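Avidin-related protein 2 (Gallus gallus, PDB 1WBI) binds biotin in a pocket within its beta barrel, as a tetrameric member of the avidin family. Local coordinates at residues A4-S8 / Q83-D87. Numbering follows the deposited sequence.
Sequences ARKCS and QCFVD
Cys7 and Cys84 are joined by a disulfide at one end of the avidin beta barrel, an eight-stranded antiparallel barrel, which ties the loop ahead of strand 11-15 to strand 77-86. The bond runs from Cys7 SG to Cys84 SG (2.1 Å), and its twist of -78° is the left-handed sense, close to the quarter turn that disulfides prefer. The two half-cystines reach it by different torsions. In Cys84, SG lies anti to the backbone N (chi1 -174°), while in Cys7 it lies beside its own N and anti to the carbonyl carbon. The CA atoms of Cys7 and Cys84 are thereby held 5.8 Å apart.

Strand alternation sets the rest: Cys84 and Val86 both turn their CB toward the loop, whereas Phe85 between them points away, packing on Gln62 and on Asp106 of a second subunit. Valine suits its place because its branching at CB lets one methyl, CG2, face the disulfide. The methyl CG2 of Val86 comes up beside Cys7 SG at 3.3 Å, a tight approach, and also meets Lys6 CB at 3.9 Å. Lys6 offers only the root of its chain here; the bent chain carries NZ away to Gly90 O.

No hydrogen bond crosses between the segments; they are joined by the disulfide and by the packing of Val86 against it. Cys7 occupies the third position of a type II turn from Arg5 to Ser8. That position calls for a positive phi, which a residue with a side chain adopts less readily than glycine, yet Cys7 takes it up (64°) while its SG is bonded to Cys84 SG. Cys7 N is hydrogen-bonded to Glu92 OE2 and Cys7 O to Gln56 NE2, giving this buried residue polar partners on its backbone. The turn itself is closed by Ser8 N donating to Arg5 O at 3.2 Å.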
loop_
_atom_site.group_PDB
_atom_site.type_symbol
_atom_site.label_atom_id
_atom_site.label_comp_id
_atom_site.label_asym_id
_atom_site.label_seq_id
_atom_site.Cartn_x
_atom_site.Cartn_y
_atom_site.Cartn_z
ATOM N N ALA A 4 -25.194 -18.986 14.119
ATOM C CA ALA A 4 -23.917 -18.296 13.789
ATOM C C ALA A 4 -24.080 -16.780 13.889
ATOM O O ALA A 4 -25.115 -16.215 13.512
ATOM C CB ALA A 4 -23.438 -18.679 12.402
ATOM N N ARG A 5 -23.039 -16.126 14.392
ATOM C CA ARG A 5 -23.017 -14.675 14.510
ATOM C C ARG A 5 -22.708 -14.026 13.175
ATOM O O ARG A 5 -21.919 -14.552 12.386
ATOM C CB ARG A 5 -21.889 -14.217 15.460
ATOM C CG ARG A 5 -22.251 -14.071 16.892
ATOM C CD ARG A 5 -21.052 -13.761 17.714
ATOM N NE ARG A 5 -20.468 -12.440 17.442
ATOM C CZ ARG A 5 -20.294 -11.478 18.348
ATOM N NH1 ARG A 5 -20.699 -11.628 19.608
ATOM N NH2 ARG A 5 -19.756 -10.323 17.977
ATOM N N LYS A 6 -23.260 -12.847 12.955
ATOM C CA LYS A 6 -22.811 -11.994 11.846
ATOM C C LYS A 6 -21.321 -11.709 12.009
ATOM O O LYS A 6 -20.834 -11.505 13.116
ATOM C CB LYS A 6 -23.605 -10.684 11.821
ATOM C CG LYS A 6 -25.074 -10.835 11.494
ATOM C CD LYS A 6 -25.364 -11.368 10.098
ATOM C CE LYS A 6 -26.864 -11.417 9.839
ATOM N NZ LYS A 6 -27.092 -11.673 8.377
ATOM N N CYS A 7 -20.608 -11.673 10.901
ATOM C CA CYS A 7 -19.162 -11.417 10.879
ATOM C C CYS A 7 -18.308 -12.482 11.579
ATOM O O CYS A 7 -17.118 -12.247 11.883
ATOM C CB CYS A 7 -18.830 -9.996 11.360
ATOM S SG CYS A 7 -19.361 -8.759 10.241
ATOM N N SER A 8 -18.862 -13.676 11.793
ATOM C CA SER A 8 -18.002 -14.876 11.925
ATOM C C SER A 8 -17.551 -15.193 10.526
ATOM O O SER A 8 -18.357 -15.249 9.602
ATOM C CB SER A 8 -18.752 -16.080 12.487
ATOM O OG SER A 8 -17.908 -17.218 12.505
ATOM N N GLN A 83 -12.014 -5.200 7.666
ATOM C CA GLN A 83 -13.079 -5.164 8.658
ATOM C C GLN A 83 -14.357 -5.684 8.043
ATOM O O GLN A 83 -14.669 -5.415 6.886
ATOM C CB GLN A 83 -13.219 -3.728 9.209
ATOM C CG GLN A 83 -14.153 -3.597 10.434
ATOM C CD GLN A 83 -14.143 -2.207 11.046
ATOM O OE1 GLN A 83 -13.432 -1.309 10.599
ATOM N NE2 GLN A 83 -14.984 -1.999 12.062
ATOM N N CYS A 84 -15.086 -6.415 8.864
ATOM C CA CYS A 84 -16.403 -6.930 8.522
ATOM C C CYS A 84 -17.462 -5.978 9.050
ATOM O O CYS A 84 -17.440 -5.667 10.249
ATOM C CB CYS A 84 -16.609 -8.313 9.124
ATOM S SG CYS A 84 -18.180 -9.091 8.570
ATOM N N PHE A 85 -18.259 -5.416 8.155
ATOM C CA PHE A 85 -19.354 -4.529 8.486
ATOM C C PHE A 85 -20.694 -5.215 8.334
ATOM O O PHE A 85 -20.833 -6.102 7.490
ATOM C CB PHE A 85 -19.270 -3.291 7.632
ATOM C CG PHE A 85 -18.037 -2.468 7.865
ATOM C CD1 PHE A 85 -17.959 -1.567 8.936
ATOM C CD2 PHE A 85 -16.960 -2.570 7.017
ATOM C CE1 PHE A 85 -16.828 -0.800 9.131
ATOM C CE2 PHE A 85 -15.837 -1.800 7.170
ATOM C CZ PHE A 85 -15.741 -0.911 8.249
ATOM N N VAL A 86 -21.658 -4.787 9.133
ATOM C CA VAL A 86 -23.015 -5.357 9.079
ATOM C C VAL A 86 -23.990 -4.190 8.984
ATOM O O VAL A 86 -24.003 -3.355 9.874
ATOM C CB VAL A 86 -23.347 -6.180 10.328
ATOM C CG1 VAL A 86 -24.704 -6.861 10.151
ATOM C CG2 VAL A 86 -22.296 -7.218 10.606
ATOM N N ASP A 87 -24.794 -4.113 7.924
ATOM C CA ASP A 87 -25.781 -3.063 7.822
ATOM C C ASP A 87 -27.057 -3.434 8.616
ATOM O O ASP A 87 -27.161 -4.521 9.163
ATOM C CB ASP A 87 -26.014 -2.637 6.339
ATOM C CG ASP A 87 -26.822 -3.603 5.537
ATOM O OD1 ASP A 87 -27.523 -4.475 6.105
ATOM O OD2 ASP A 87 -26.809 -3.428 4.278
#